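Local structure of cephalosporin hydroxylase CMCI (Streptomyces clavuligerus, 2BM8) at residues Ile156-Ala161 and Tyr182-Asp187. The protein probably acts as a cephalosporin hydroxylase in the biosynthesis of cephamycin antibiotics. The protein carries 3 engineered substitutions. Sequence-based numbering, arbitrary orientation.
Sequences IFIDNA and YFIIED. Engineered in segment 156-161: N160 (natural residue Asp).
F157 and F183 both carry CG anti to the backbone N (chi1 near -172°); their CB atoms lie on the same face of the sheet, and the matching torsions lay the rings side by side, pointing the same way. The planes are almost parallel, 6° apart, with centroids separated by 4.9 Å, but they are slid so far that overlap is slight; the closest approach is CD2 of F157 to CE1 of F183, 3.5 Å. I168 of helix 165-175 packs on F157, and M169 and A172 of the same helix on F183. On the opposite face CG2 of I156 reaches CD1 of I184 at 3.8 Å, where M76 and L77 of helix 67-80 pack on I156 and Y73 on I184. Between these faces the parallel strands are joined by F157 N to Y182 O, I184 N to F157 O (2.8 Å) and D159 N to I184 O, followed by a weak bond from E186 N to D159 O (3.3 Å). Strands 155-159 and 182-185, with helix 165-175 between them, form a beta-alpha-beta unit, the fourth and fifth strands of a 3-2-1-4-5-7-6 sheet, the order of class I methyltransferases. Past the C-terminal ends of the strands the contact turns polar. OD2 of D159 accepts A161 N in an Asx turn and also receives H162 N. N160, an engineered replacement for Asp, turns OD1 to within 3.0 Å of E186 OE1, a meeting of two acceptors without a hydrogen bond, amide and carboxylate planes 85° apart. The carboxylate is held instead by K65, in a salt bridge to OE1, and by the Y73 hydroxyl, hydrogen-bonded to OE2; N160 ND2 is hydrogen-bonded to OE1 of E87. A water donates to both N160 OD1 and D187 OD2, the latter at 2.6 Å. Replacing E186 by alanine would probably cost K65 this salt bridge and Y73 OH this hydrogen bond, and is likely to remove one of the groups packed on I158 CG2, 3.6 Å from E186 OE2.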
# COMPACT_ATOMS: atom_id res chain seq x y z
N ILE B 156 -7.78 -16.52 33.54
CA ILE B 156 -7.05 -15.73 32.56
C ILE B 156 -6.32 -14.61 33.30
O ILE B 156 -6.95 -13.79 33.96
CB ILE B 156 -8.00 -15.14 31.50
CG1 ILE B 156 -8.78 -16.25 30.81
CG2 ILE B 156 -7.21 -14.28 30.49
CD1 ILE B 156 -9.86 -15.72 29.88
N PHE B 157 -5.00 -14.58 33.18
CA PHE B 157 -4.15 -13.55 33.76
C PHE B 157 -3.68 -12.64 32.62
O PHE B 157 -3.06 -13.10 31.68
CB PHE B 157 -2.96 -14.20 34.46
CG PHE B 157 -2.11 -13.24 35.23
CD1 PHE B 157 -2.12 -13.24 36.63
CD2 PHE B 157 -1.29 -12.32 34.58
CE1 PHE B 157 -1.34 -12.35 37.35
CE2 PHE B 157 -0.51 -11.42 35.29
CZ PHE B 157 -0.53 -11.43 36.68
N ILE B 158 -3.97 -11.35 32.72
CA ILE B 158 -3.67 -10.41 31.64
C ILE B 158 -2.74 -9.32 32.14
O ILE B 158 -3.07 -8.56 33.04
CB ILE B 158 -4.96 -9.77 31.08
CG1 ILE B 158 -5.98 -10.86 30.73
CG2 ILE B 158 -4.65 -8.93 29.83
CD1 ILE B 158 -7.29 -10.34 30.27
N ASP B 159 -1.54 -9.27 31.55
CA ASP B 159 -0.60 -8.20 31.80
C ASP B 159 -0.84 -6.98 30.90
O ASP B 159 -0.70 -7.07 29.69
CB ASP B 159 0.82 -8.70 31.57
CG ASP B 159 1.83 -7.61 31.69
OD1 ASP B 159 2.74 -7.53 30.81
OD2 ASP B 159 1.77 -6.78 32.64
N ASN B 160 -1.21 -5.85 31.50
CA ASN B 160 -1.23 -4.53 30.84
C ASN B 160 -0.23 -3.55 31.48
O ASN B 160 -0.19 -2.40 31.11
CB ASN B 160 -2.64 -3.92 30.88
CG ASN B 160 -3.56 -4.49 29.80
OD1 ASN B 160 -3.35 -4.28 28.60
ND2 ASN B 160 -4.59 -5.23 30.23
N ALA B 161 0.60 -4.02 32.41
CA ALA B 161 1.54 -3.14 33.11
C ALA B 161 2.98 -3.26 32.58
O ALA B 161 3.65 -2.26 32.36
CB ALA B 161 1.50 -3.43 34.62
N TYR B 182 -4.76 -19.11 31.00
CA TYR B 182 -4.08 -18.23 30.07
C TYR B 182 -3.19 -17.23 30.80
O TYR B 182 -3.52 -16.76 31.87
CB TYR B 182 -5.11 -17.51 29.20
CG TYR B 182 -5.61 -18.35 28.04
CD1 TYR B 182 -6.67 -19.23 28.19
CD2 TYR B 182 -5.00 -18.27 26.80
CE1 TYR B 182 -7.11 -20.00 27.12
CE2 TYR B 182 -5.45 -19.03 25.73
CZ TYR B 182 -6.50 -19.89 25.90
OH TYR B 182 -6.92 -20.65 24.84
N PHE B 183 -2.02 -16.96 30.24
CA PHE B 183 -1.21 -15.84 30.65
C PHE B 183 -1.00 -15.02 29.40
O PHE B 183 -0.40 -15.51 28.45
CB PHE B 183 0.13 -16.28 31.24
CG PHE B 183 0.92 -15.14 31.88
CD1 PHE B 183 0.94 -14.98 33.26
CD2 PHE B 183 1.63 -14.23 31.11
CE1 PHE B 183 1.67 -13.95 33.85
CE2 PHE B 183 2.35 -13.19 31.70
CZ PHE B 183 2.37 -13.06 33.07
N ILE B 184 -1.50 -13.78 29.41
CA ILE B 184 -1.56 -12.94 28.23
C ILE B 184 -0.81 -11.62 28.41
O ILE B 184 -1.03 -10.90 29.39
CB ILE B 184 -3.02 -12.67 27.85
CG1 ILE B 184 -3.65 -13.95 27.30
CG2 ILE B 184 -3.12 -11.56 26.82
CD1 ILE B 184 -5.14 -13.96 27.30
N ILE B 185 0.06 -11.30 27.46
CA ILE B 185 0.76 -10.02 27.48
C ILE B 185 0.28 -9.21 26.30
O ILE B 185 0.56 -9.55 25.16
CB ILE B 185 2.28 -10.24 27.43
CG1 ILE B 185 2.75 -10.89 28.72
CG2 ILE B 185 3.00 -8.91 27.25
CD1 ILE B 185 4.01 -11.67 28.60
N GLU B 186 -0.44 -8.14 26.57
CA GLU B 186 -0.97 -7.31 25.50
C GLU B 186 0.11 -6.33 25.06
O GLU B 186 0.95 -5.94 25.86
CB GLU B 186 -2.23 -6.59 25.96
CG GLU B 186 -3.38 -7.52 26.36
CD GLU B 186 -4.74 -6.82 26.46
OE1 GLU B 186 -4.78 -5.59 26.27
OE2 GLU B 186 -5.76 -7.50 26.75
N ASP B 187 0.14 -6.01 23.76
CA ASP B 187 0.90 -4.89 23.18
C ASP B 187 2.42 -5.04 23.15
O ASP B 187 3.05 -4.81 22.10
CB ASP B 187 0.55 -3.57 23.88
CG ASP B 187 -0.91 -3.18 23.69
OD1 ASP B 187 -1.29 -2.93 22.52
OD2 ASP B 187 -1.73 -3.09 24.63
O HOH W 1 -1.12 -2.78 27.12